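Local coordinates for protein phosphoribosylformylglycinamidine cyclo-ligase (Thermus thermophilus HB8, PDB 5AVM) that probably catalyses the ATP-dependent ring closure of formylglycinamidine ribonucleotide to 5-aminoimidazole ribonucleotide in de novo purine biosynthesis, at residues F81-L92 with L218-F228; G167-L177 with R255-V265. All blocks are in the same frame, centred on the assembly; numbering follows the deposited sequence.

How the interactions relate
Interaction 1 joins the two halves of the chain: helix 79-92 belongs to the N-terminal AIR synthase domain, residues 218-228 to the C-terminal one. Interaction 2 lies within the C-terminal part, where 167-177 leads into strand 176-181 and 255-265 into strand 261-265. Their segments alternate along the sequence. The two contacts have centres about 23 Å apart, and their nearest atoms stay about 8 Å from each other. Interaction 1 is buried, its centre about 6 Å from that of the chain, and the side chain of Leu218 lies about 4 Å from a bound sulfate, probably from the crystallisation liquor; the centre of interaction 2, partly buried, lies about 20 Å from that of the chain.

Interaction 1 of 2, residues F81-L92 with L218-F228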
loop_
_atom_site.group_PDB
_atom_site.type_symbol
_atom_site.label_atom_id
_atom_site.label_comp_id
_atom_site.label_asym_id
_atom_site.label_seq_id
_atom_site.Cartn_x
_atom_site.Cartn_y
_atom_site.Cartn_z
ATOM N N PHE B 81 6.890 8.459 -11.849
ATOM C CA PHE B 81 5.795 9.337 -12.232
ATOM C C PHE B 81 4.534 8.528 -12.531
ATOM O O PHE B 81 3.419 8.982 -12.266
ATOM C CB PHE B 81 6.187 10.196 -13.444
ATOM C CG PHE B 81 7.248 11.222 -13.140
ATOM C CD1 PHE B 81 8.566 10.831 -12.892
ATOM C CD2 PHE B 81 6.925 12.578 -13.075
ATOM C CE1 PHE B 81 9.546 11.771 -12.582
ATOM C CE2 PHE B 81 7.897 13.530 -12.766
ATOM C CZ PHE B 81 9.212 13.125 -12.519
ATOM N N ASP B 82 4.712 7.330 -13.077
ATOM C CA ASP B 82 3.573 6.479 -13.387
ATOM C C ASP B 82 2.741 6.226 -12.143
ATOM O O ASP B 82 1.519 6.321 -12.182
ATOM C CB ASP B 82 4.032 5.141 -13.980
ATOM C CG ASP B 82 4.431 5.255 -15.454
ATOM O OD1 ASP B 82 3.609 5.741 -16.268
ATOM O OD2 ASP B 82 5.566 4.852 -15.804
ATOM N N LEU B 83 3.403 5.912 -11.033
ATOM C CA LEU B 83 2.702 5.642 -9.776
ATOM C C LEU B 83 2.095 6.889 -9.129
ATOM O O LEU B 83 0.909 6.925 -8.803
ATOM C CB LEU B 83 3.657 4.975 -8.781
ATOM C CG LEU B 83 3.059 4.653 -7.413
ATOM C CD1 LEU B 83 1.763 3.866 -7.579
ATOM C CD2 LEU B 83 4.073 3.872 -6.607
ATOM N N VAL B 84 2.927 7.906 -8.940
ATOM C CA VAL B 84 2.496 9.153 -8.323
ATOM C C VAL B 84 1.375 9.819 -9.114
ATOM O O VAL B 84 0.351 10.211 -8.541
ATOM C CB VAL B 84 3.697 10.115 -8.171
ATOM C CG1 VAL B 84 3.232 11.496 -7.749
ATOM C CG2 VAL B 84 4.660 9.548 -7.139
ATOM N N ASN B 85 1.560 9.943 -10.427
ATOM C CA ASN B 85 0.548 10.562 -11.279
ATOM C C ASN B 85 -0.754 9.776 -11.319
ATOM O O ASN B 85 -1.826 10.364 -11.414
ATOM C CB ASN B 85 1.087 10.740 -12.692
ATOM C CG ASN B 85 2.127 11.824 -12.767
ATOM O OD1 ASN B 85 2.495 12.402 -11.742
ATOM N ND2 ASN B 85 2.614 12.112 -13.972
ATOM N N HIS B 86 -0.663 8.451 -11.258
ATOM C CA HIS B 86 -1.847 7.606 -11.260
ATOM C C HIS B 86 -2.545 7.806 -9.919
ATOM O O HIS B 86 -3.772 7.826 -9.836
ATOM C CB HIS B 86 -1.427 6.146 -11.451
ATOM C CG HIS B 86 -2.567 5.172 -11.496
ATOM N ND1 HIS B 86 -2.519 4.016 -12.244
ATOM C CD2 HIS B 86 -3.748 5.140 -10.836
ATOM C CE1 HIS B 86 -3.618 3.311 -12.041
ATOM N NE2 HIS B 86 -4.379 3.971 -11.188
ATOM N N SER B 87 -1.745 7.970 -8.868
ATOM C CA SER B 87 -2.263 8.182 -7.517
ATOM C C SER B 87 -2.933 9.553 -7.415
ATOM O O SER B 87 -3.988 9.698 -6.794
ATOM C CB SER B 87 -1.125 8.085 -6.482
ATOM O OG SER B 87 -0.509 6.799 -6.484
ATOM N N VAL B 88 -2.312 10.559 -8.020
ATOM C CA VAL B 88 -2.854 11.905 -8.002
ATOM C C VAL B 88 -4.220 11.952 -8.689
ATOM O O VAL B 88 -5.145 12.591 -8.191
ATOM C CB VAL B 88 -1.883 12.904 -8.693
ATOM C CG1 VAL B 88 -2.560 14.250 -8.901
ATOM C CG2 VAL B 88 -0.632 13.081 -7.843
ATOM N N ASN B 89 -4.353 11.262 -9.819
ATOM C CA ASN B 89 -5.604 11.262 -10.570
ATOM C C ASN B 89 -6.751 10.551 -9.878
ATOM O O ASN B 89 -7.885 11.007 -9.953
ATOM C CB ASN B 89 -5.406 10.658 -11.965
ATOM C CG ASN B 89 -4.599 11.559 -12.893
ATOM O OD1 ASN B 89 -4.214 12.679 -12.524
ATOM N ND2 ASN B 89 -4.338 11.073 -14.109
ATOM N N ASP B 90 -6.477 9.429 -9.224
ATOM C CA ASP B 90 -7.536 8.702 -8.521
ATOM C C ASP B 90 -8.135 9.572 -7.420
ATOM O O ASP B 90 -9.293 9.394 -7.026
ATOM C CB ASP B 90 -6.989 7.401 -7.925
ATOM C CG ASP B 90 -7.177 6.211 -8.853
ATOM O OD1 ASP B 90 -7.509 6.423 -10.041
ATOM O OD2 ASP B 90 -6.994 5.061 -8.395
ATOM N N LEU B 91 -7.332 10.519 -6.937
ATOM C CA LEU B 91 -7.753 11.439 -5.891
ATOM C C LEU B 91 -8.490 12.623 -6.520
ATOM O O LEU B 91 -9.506 13.072 -5.993
ATOM C CB LEU B 91 -6.535 11.920 -5.089
ATOM C CG LEU B 91 -6.577 11.693 -3.571
ATOM C CD1 LEU B 91 -6.638 10.208 -3.256
ATOM C CD2 LEU B 91 -5.347 12.300 -2.936
ATOM N N LEU B 92 -7.989 13.120 -7.653
ATOM C CA LEU B 92 -8.631 14.236 -8.344
ATOM C C LEU B 92 -10.045 13.869 -8.764
ATOM O O LEU B 92 -10.891 14.743 -8.927
ATOM C CB LEU B 92 -7.827 14.649 -9.573
ATOM C CG LEU B 92 -6.508 15.383 -9.308
ATOM C CD1 LEU B 92 -5.760 15.571 -10.626
ATOM C CD2 LEU B 92 -6.777 16.722 -8.637
ATOM N N LEU B 218 6.535 3.844 -22.699
ATOM C CA LEU B 218 7.034 4.171 -21.367
ATOM C C LEU B 218 6.757 5.612 -20.932
ATOM O O LEU B 218 7.105 6.004 -19.816
ATOM C CB LEU B 218 8.536 3.867 -21.269
ATOM C CG LEU B 218 8.883 2.372 -21.283
ATOM C CD1 LEU B 218 10.382 2.186 -21.120
ATOM C CD2 LEU B 218 8.141 1.665 -20.161
ATOM N N ARG B 219 6.133 6.397 -21.808
ATOM C CA ARG B 219 5.786 7.773 -21.467
ATOM C C ARG B 219 4.946 7.682 -20.196
ATOM O O ARG B 219 3.918 6.993 -20.159
ATOM C CB ARG B 219 4.978 8.426 -22.592
ATOM C CG ARG B 219 4.520 9.842 -22.284
ATOM C CD ARG B 219 4.377 10.647 -23.564
ATOM N NE ARG B 219 5.678 10.916 -24.189
ATOM C CZ ARG B 219 5.949 10.710 -25.476
ATOM N NH1 ARG B 219 5.011 10.228 -26.287
ATOM N NH2 ARG B 219 7.156 10.985 -25.953
ATOM N N PRO B 220 5.378 8.371 -19.131
ATOM C CA PRO B 220 4.672 8.359 -17.849
ATOM C C PRO B 220 3.169 8.648 -17.864
ATOM O O PRO B 220 2.655 9.348 -18.738
ATOM C CB PRO B 220 5.444 9.389 -17.026
ATOM C CG PRO B 220 6.838 9.284 -17.580
ATOM C CD PRO B 220 6.582 9.221 -19.062
ATOM N N HIS B 221 2.477 8.081 -16.880
ATOM C CA HIS B 221 1.046 8.289 -16.689
ATOM C C HIS B 221 0.915 9.807 -16.487
ATOM O O HIS B 221 1.669 10.395 -15.716
ATOM C CB HIS B 221 0.601 7.537 -15.431
ATOM C CG HIS B 221 -0.883 7.484 -15.234
ATOM N ND1 HIS B 221 -1.594 6.304 -15.267
ATOM C CD2 HIS B 221 -1.788 8.462 -14.996
ATOM C CE1 HIS B 221 -2.874 6.556 -15.059
ATOM N NE2 HIS B 221 -3.018 7.858 -14.891
ATOM N N ARG B 222 -0.025 10.441 -17.180
ATOM C CA ARG B 222 -0.203 11.887 -17.069
ATOM C C ARG B 222 -1.066 12.340 -15.884
ATOM O O ARG B 222 -2.159 11.814 -15.661
ATOM C CB ARG B 222 -0.798 12.421 -18.372
ATOM C CG ARG B 222 -0.959 13.924 -18.441
ATOM C CD ARG B 222 -1.237 14.355 -19.871
ATOM N NE ARG B 222 -0.072 14.113 -20.721
ATOM C CZ ARG B 222 -0.075 14.164 -22.055
ATOM N NH1 ARG B 222 -1.190 14.447 -22.716
ATOM N NH2 ARG B 222 1.044 13.935 -22.733
ATOM N N ALA B 223 -0.569 13.325 -15.137
ATOM C CA ALA B 223 -1.287 13.882 -13.994
ATOM C C ALA B 223 -2.109 15.085 -14.433
ATOM O O ALA B 223 -1.653 15.889 -15.244
ATOM C CB ALA B 223 -0.308 14.307 -12.912
ATOM N N TYR B 224 -3.314 15.215 -13.884
ATOM C CA TYR B 224 -4.194 16.329 -14.224
ATOM C C TYR B 224 -4.404 17.306 -13.074
ATOM O O TYR B 224 -5.421 18.001 -13.019
ATOM C CB TYR B 224 -5.542 15.789 -14.703
ATOM C CG TYR B 224 -5.387 14.903 -15.914
ATOM C CD1 TYR B 224 -4.976 15.431 -17.138
ATOM C CD2 TYR B 224 -5.559 13.528 -15.815
ATOM C CE1 TYR B 224 -4.732 14.609 -18.228
ATOM C CE2 TYR B 224 -5.320 12.698 -16.894
ATOM C CZ TYR B 224 -4.904 13.242 -18.096
ATOM O OH TYR B 224 -4.655 12.405 -19.156
ATOM N N LEU B 225 -3.435 17.366 -12.164
ATOM C CA LEU B 225 -3.537 18.262 -11.018
ATOM C C LEU B 225 -3.547 19.724 -11.486
ATOM O O LEU B 225 -4.395 20.519 -11.063
ATOM C CB LEU B 225 -2.375 18.004 -10.036
ATOM C CG LEU B 225 -2.366 18.743 -8.682
ATOM C CD1 LEU B 225 -3.707 18.588 -7.981
ATOM C CD2 LEU B 225 -1.235 18.205 -7.811
ATOM N N LYS B 226 -2.615 20.065 -12.371
ATOM C CA LYS B 226 -2.518 21.420 -12.901
ATOM C C LYS B 226 -3.860 21.817 -13.524
ATOM O O LYS B 226 -4.365 22.915 -13.292
ATOM C CB LYS B 226 -1.374 21.476 -13.919
ATOM C CG LYS B 226 -0.061 20.923 -13.338
ATOM C CD LYS B 226 1.107 20.885 -14.327
ATOM C CE LYS B 226 1.714 22.264 -14.574
ATOM N NZ LYS B 226 2.892 22.197 -15.494
ATOM N N GLU B 227 -4.446 20.907 -14.298
ATOM C CA GLU B 227 -5.741 21.149 -14.930
ATOM C C GLU B 227 -6.774 21.539 -13.882
ATOM O O GLU B 227 -7.228 22.680 -13.837
ATOM C CB GLU B 227 -6.230 19.891 -15.642
ATOM C CG GLU B 227 -5.933 19.827 -17.121
ATOM C CD GLU B 227 -4.495 19.516 -17.444
ATOM O OE1 GLU B 227 -3.739 19.149 -16.521
ATOM O OE2 GLU B 227 -4.130 19.626 -18.635
ATOM N N PHE B 228 -7.135 20.568 -13.044
ATOM C CA PHE B 228 -8.116 20.753 -11.980
ATOM C C PHE B 228 -7.956 22.053 -11.214
ATOM O O PHE B 228 -8.937 22.747 -10.957
ATOM C CB PHE B 228 -8.068 19.573 -11.002
ATOM C CG PHE B 228 -8.847 18.381 -11.465
ATOM C CD1 PHE B 228 -8.421 17.633 -12.556
ATOM C CD2 PHE B 228 -10.048 18.039 -10.851
ATOM C CE1 PHE B 228 -9.188 16.559 -13.036
ATOM C CE2 PHE B 228 -10.821 16.967 -11.324
ATOM C CZ PHE B 228 -10.389 16.229 -12.420
HETATM O O HOH W 1 7.502 4.823 -17.648
#
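Asn85 and Asn89, one helical turn apart, hold the loop 220-224 against helix 79-92. In both, CG stands beside the backbone N and anti to the carbonyl carbon (chi1 about -70°), which sends the two amides out over the loop. Asn85 ND2 donates to His221 O at 2.6 Å, nearly straight and within its own amide plane, while Asn85 OD1 is taken by His129. Asn89 uses both ends: ND2 reaches Arg222 O at 2.8 Å, and OD1 receives Tyr224 N at 3.0 Å on a lone pair in the carbonyl plane. That pair of bonds fixes the amide's rotation; its plane lies 19° from that of the Tyr224 ring, which it meets obliquely, with Asn89 ND2 3.2 Å from Tyr224 CD2. Asp82 OD1 adds a further grip, taking His221 N at 2.7 Å from above the carboxylate plane and also pairing with Lys66. Tyr224 is the N-cap residue of helix 225-233, so the Asn89 grip falls where the C-terminal domain's loop turns into helix. This is the seam between the two AIR synthase domains, and two histidines meet in it. His86 CB sits over one face of the His221 ring, 3.9 Å from the centroid; the two rings are slid apart and barely overlap. His86 ND1 and His221 ND1 both hydrogen-bond to Thr187 OG1, and His221 NE2 to His243. Beyond Asn89 the packing is apolar and close: Leu92 CB lies over the centre of the Phe228 ring, and Leu92 CD2 meets Leu225 CD1 at 3.7 Å. The other end is looser. There Phe81 touches Pro220 through CB alone and its ring leads away, Arg219 turns off the helix to pair with Glu211, and Leu218 O is joined to Asp82 OD2 through a water that donates to both.

Interaction 2 of 2, residues G167-L177 with R255-V265; sequences GPERVREGDAL and RALPPGLGAEV
The flat group here is the Leu257-Pro258 peptide: Pro168 CB lies over one face, 3.5 Å from Leu257 C, while CG and CD of the same proline lie near Arg255 O. The puckered Pro258 ring is met by Pro168 O from one side, and Val171 CB comes in at its CD corner, 3.5 Å from Pro258 CD. Ala256 O is touched by two carbons: Pro168 CA makes a C-H...O contact of 3.3 Å, and Val171 CG2 closes in to the same distance. Val171 is turned with CG1 anti to the backbone N (chi1 170°), which sets CG2 beside that oxygen and CG1 against Leu257 CD2. Pro168 O is also the acceptor for Val171 N, so the short 3-10 segment 168-170 that sets the position of Val171 is closed by the carbonyl lying on Pro258. No hydrogen bond crosses between the segments. Both run into strands of the mixed sheet of the C-terminal AIR synthase domain, and strands 176-181 and 261-265 are separated there by strand 319-326, to which each is antiparallel. Leu177 reaches past that intervening strand: its CD1 meets Ala263 CB at 3.7 Å and Val265 CG2 at 4.1 Å. A type II beta turn, Arg172 to Asp175, precedes strand 176-181, and another runs from Pro258 to Leu261, with Gly174 and Gly260 at the third positions, where the positive phi would bring a side chain too close to the carbonyl oxygen before it. Asp175 OD2 accepts Arg172 N at 3.1 Å across the first turn and is also bonded to His239. Nearer solvent, Leu261 CD2 packs crosswise on the CB of exposed Glu173 at 3.8 Å, and Leu261 also touches Val324 of the middle strand.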
loop_
_atom_site.group_PDB
_atom_site.type_symbol
_atom_site.label_atom_id
_atom_site.label_comp_id
_atom_site.label_asym_id
_atom_site.label_seq_id
_atom_site.Cartn_x
_atom_site.Cartn_y
_atom_site.Cartn_z
ATOM N N GLY B 167 -18.875 13.111 -7.370
ATOM C CA GLY B 167 -19.506 11.811 -7.256
ATOM C C GLY B 167 -20.786 11.715 -8.057
ATOM O O GLY B 167 -21.381 12.737 -8.401
ATOM N N PRO B 168 -21.244 10.490 -8.360
ATOM C CA PRO B 168 -22.465 10.230 -9.130
ATOM C C PRO B 168 -23.730 10.951 -8.660
ATOM O O PRO B 168 -24.555 11.359 -9.473
ATOM C CB PRO B 168 -22.600 8.708 -9.056
ATOM C CG PRO B 168 -21.870 8.348 -7.783
ATOM C CD PRO B 168 -20.661 9.229 -7.873
ATOM N N GLU B 169 -23.881 11.117 -7.353
ATOM C CA GLU B 169 -25.069 11.780 -6.823
ATOM C C GLU B 169 -25.212 13.249 -7.229
ATOM O O GLU B 169 -26.286 13.835 -7.067
ATOM C CB GLU B 169 -25.121 11.643 -5.293
ATOM C CG GLU B 169 -23.868 12.099 -4.541
ATOM C CD GLU B 169 -22.649 11.227 -4.811
ATOM O OE1 GLU B 169 -22.806 9.985 -4.895
ATOM O OE2 GLU B 169 -21.536 11.787 -4.920
ATOM N N ARG B 170 -24.140 13.843 -7.759
ATOM C CA ARG B 170 -24.183 15.242 -8.193
ATOM C C ARG B 170 -24.450 15.291 -9.686
ATOM O O ARG B 170 -24.831 16.325 -10.228
ATOM C CB ARG B 170 -22.861 15.953 -7.907
ATOM C CG ARG B 170 -22.197 15.539 -6.627
ATOM C CD ARG B 170 -21.625 16.729 -5.892
ATOM N NE ARG B 170 -21.109 17.760 -6.785
ATOM C CZ ARG B 170 -20.415 18.815 -6.369
ATOM N NH1 ARG B 170 -20.159 18.961 -5.076
ATOM N NH2 ARG B 170 -19.995 19.732 -7.232
ATOM N N VAL B 171 -24.239 14.159 -10.347
ATOM C CA VAL B 171 -24.458 14.060 -11.781
ATOM C C VAL B 171 -25.949 14.117 -12.129
ATOM O O VAL B 171 -26.774 13.423 -11.526
ATOM C CB VAL B 171 -23.862 12.755 -12.345
ATOM C CG1 VAL B 171 -24.319 12.553 -13.773
ATOM C CG2 VAL B 171 -22.345 12.807 -12.277
ATOM N N ARG B 172 -26.279 14.960 -13.101
ATOM C CA ARG B 172 -27.652 15.124 -13.555
ATOM C C ARG B 172 -27.690 14.749 -15.032
ATOM O O ARG B 172 -26.650 14.684 -15.687
ATOM C CB ARG B 172 -28.090 16.577 -13.365
ATOM C CG ARG B 172 -27.981 17.075 -11.927
ATOM C CD ARG B 172 -29.139 16.599 -11.064
ATOM N NE ARG B 172 -30.369 17.328 -11.366
ATOM C CZ ARG B 172 -31.530 17.143 -10.742
ATOM N NH1 ARG B 172 -31.631 16.242 -9.770
ATOM N NH2 ARG B 172 -32.591 17.868 -11.081
ATOM N N GLU B 173 -28.881 14.486 -15.560
ATOM C CA GLU B 173 -28.997 14.125 -16.967
ATOM C C GLU B 173 -28.790 15.360 -17.831
ATOM O O GLU B 173 -29.427 16.393 -17.614
ATOM C CB GLU B 173 -30.369 13.534 -17.271
ATOM C CG GLU B 173 -30.506 13.082 -18.718
ATOM C CD GLU B 173 -31.948 12.991 -19.175
ATOM O OE1 GLU B 173 -32.742 12.279 -18.520
ATOM O OE2 GLU B 173 -32.284 13.634 -20.195
ATOM N N GLY B 174 -27.895 15.247 -18.807
ATOM C CA GLY B 174 -27.626 16.367 -19.687
ATOM C C GLY B 174 -26.221 16.914 -19.551
ATOM O O GLY B 174 -25.811 17.804 -20.300
ATOM N N ASP B 175 -25.471 16.396 -18.588
ATOM C CA ASP B 175 -24.106 16.861 -18.407
ATOM C C ASP B 175 -23.265 16.557 -19.634
ATOM O O ASP B 175 -23.567 15.648 -20.412
ATOM C CB ASP B 175 -23.448 16.199 -17.192
ATOM C CG ASP B 175 -23.914 16.787 -15.883
ATOM O OD1 ASP B 175 -24.192 18.009 -15.848
ATOM O OD2 ASP B 175 -23.982 16.032 -14.890
ATOM N N ALA B 176 -22.201 17.331 -19.795
ATOM C CA ALA B 176 -21.272 17.144 -20.893
ATOM C C ALA B 176 -20.126 16.247 -20.408
ATOM O O ALA B 176 -19.757 16.270 -19.230
ATOM C CB ALA B 176 -20.728 18.494 -21.345
ATOM N N LEU B 177 -19.577 15.445 -21.313
ATOM C CA LEU B 177 -18.463 14.579 -20.969
ATOM C C LEU B 177 -17.215 15.244 -21.532
ATOM O O LEU B 177 -17.032 15.319 -22.746
ATOM C CB LEU B 177 -18.642 13.187 -21.581
ATOM C CG LEU B 177 -19.941 12.432 -21.286
ATOM C CD1 LEU B 177 -19.836 11.035 -21.841
ATOM C CD2 LEU B 177 -20.197 12.374 -19.796
ATOM N N ARG B 255 -19.025 4.333 -13.042
ATOM C CA ARG B 255 -18.840 4.499 -11.595
ATOM C C ARG B 255 -19.192 5.914 -11.140
ATOM O O ARG B 255 -19.738 6.109 -10.049
ATOM C CB ARG B 255 -17.389 4.222 -11.208
ATOM C CG ARG B 255 -16.787 2.998 -11.838
ATOM C CD ARG B 255 -16.930 1.764 -10.988
ATOM N NE ARG B 255 -15.874 0.823 -11.336
ATOM C CZ ARG B 255 -14.582 1.042 -11.102
ATOM N NH1 ARG B 255 -14.194 2.167 -10.510
ATOM N NH2 ARG B 255 -13.676 0.152 -11.482
ATOM N N ALA B 256 -18.858 6.892 -11.982
ATOM C CA ALA B 256 -19.108 8.301 -11.706
ATOM C C ALA B 256 -20.533 8.695 -12.073
ATOM O O ALA B 256 -20.896 9.866 -11.984
ATOM C CB ALA B 256 -18.118 9.165 -12.483
ATOM N N LEU B 257 -21.337 7.720 -12.482
ATOM C CA LEU B 257 -22.716 7.988 -12.873
ATOM C C LEU B 257 -23.740 7.285 -11.988
ATOM O O LEU B 257 -23.621 6.094 -11.691
ATOM C CB LEU B 257 -22.936 7.580 -14.333
ATOM C CG LEU B 257 -21.983 8.192 -15.362
ATOM C CD1 LEU B 257 -22.317 7.625 -16.722
ATOM C CD2 LEU B 257 -22.095 9.707 -15.374
ATOM N N PRO B 258 -24.768 8.028 -11.555
ATOM C CA PRO B 258 -25.834 7.514 -10.704
ATOM C C PRO B 258 -26.723 6.550 -11.462
ATOM O O PRO B 258 -26.650 6.460 -12.687
ATOM C CB PRO B 258 -26.579 8.776 -10.304
ATOM C CG PRO B 258 -26.479 9.590 -11.534
ATOM C CD PRO B 258 -25.022 9.438 -11.892
ATOM N N PRO B 259 -27.576 5.809 -10.739
ATOM C CA PRO B 259 -28.484 4.847 -11.366
ATOM C C PRO B 259 -29.446 5.527 -12.343
ATOM O O PRO B 259 -29.924 6.637 -12.089
ATOM C CB PRO B 259 -29.210 4.236 -10.170
ATOM C CG PRO B 259 -28.192 4.319 -9.079
ATOM C CD PRO B 259 -27.646 5.709 -9.270
ATOM N N GLY B 260 -29.713 4.861 -13.463
ATOM C CA GLY B 260 -30.623 5.405 -14.454
ATOM C C GLY B 260 -29.992 6.420 -15.383
ATOM O O GLY B 260 -30.694 7.193 -16.046
ATOM N N LEU B 261 -28.663 6.420 -15.431
ATOM C CA LEU B 261 -27.934 7.343 -16.289
ATOM C C LEU B 261 -26.713 6.676 -16.909
ATOM O O LEU B 261 -25.837 6.166 -16.211
ATOM C CB LEU B 261 -27.520 8.590 -15.496
ATOM C CG LEU B 261 -28.683 9.469 -15.020
ATOM C CD1 LEU B 261 -28.164 10.610 -14.176
ATOM C CD2 LEU B 261 -29.443 10.004 -16.225
ATOM N N GLY B 262 -26.685 6.665 -18.236
ATOM C CA GLY B 262 -25.580 6.079 -18.966
ATOM C C GLY B 262 -24.913 7.191 -19.738
ATOM O O GLY B 262 -25.405 8.319 -19.728
ATOM N N ALA B 263 -23.803 6.893 -20.406
ATOM C CA ALA B 263 -23.082 7.911 -21.167
ATOM C C ALA B 263 -23.121 7.663 -22.670
ATOM O O ALA B 263 -23.293 6.533 -23.122
ATOM C CB ALA B 263 -21.639 7.989 -20.695
ATOM N N GLU B 264 -22.943 8.737 -23.431
ATOM C CA GLU B 264 -22.950 8.684 -24.889
ATOM C C GLU B 264 -21.654 9.309 -25.394
ATOM O O GLU B 264 -21.478 10.523 -25.320
ATOM C CB GLU B 264 -24.144 9.474 -25.409
ATOM C CG GLU B 264 -24.404 9.360 -26.889
ATOM C CD GLU B 264 -25.617 10.170 -27.304
ATOM O OE1 GLU B 264 -25.496 11.413 -27.425
ATOM O OE2 GLU B 264 -26.696 9.559 -27.487
ATOM N N VAL B 265 -20.751 8.480 -25.906
ATOM C CA VAL B 265 -19.463 8.964 -26.398
ATOM C C VAL B 265 -19.352 8.972 -27.922
ATOM O O VAL B 265 -19.347 7.917 -28.549
ATOM C CB VAL B 265 -18.306 8.105 -25.828
ATOM C CG1 VAL B 265 -16.969 8.589 -26.372
ATOM C CG2 VAL B 265 -18.317 8.165 -24.310
#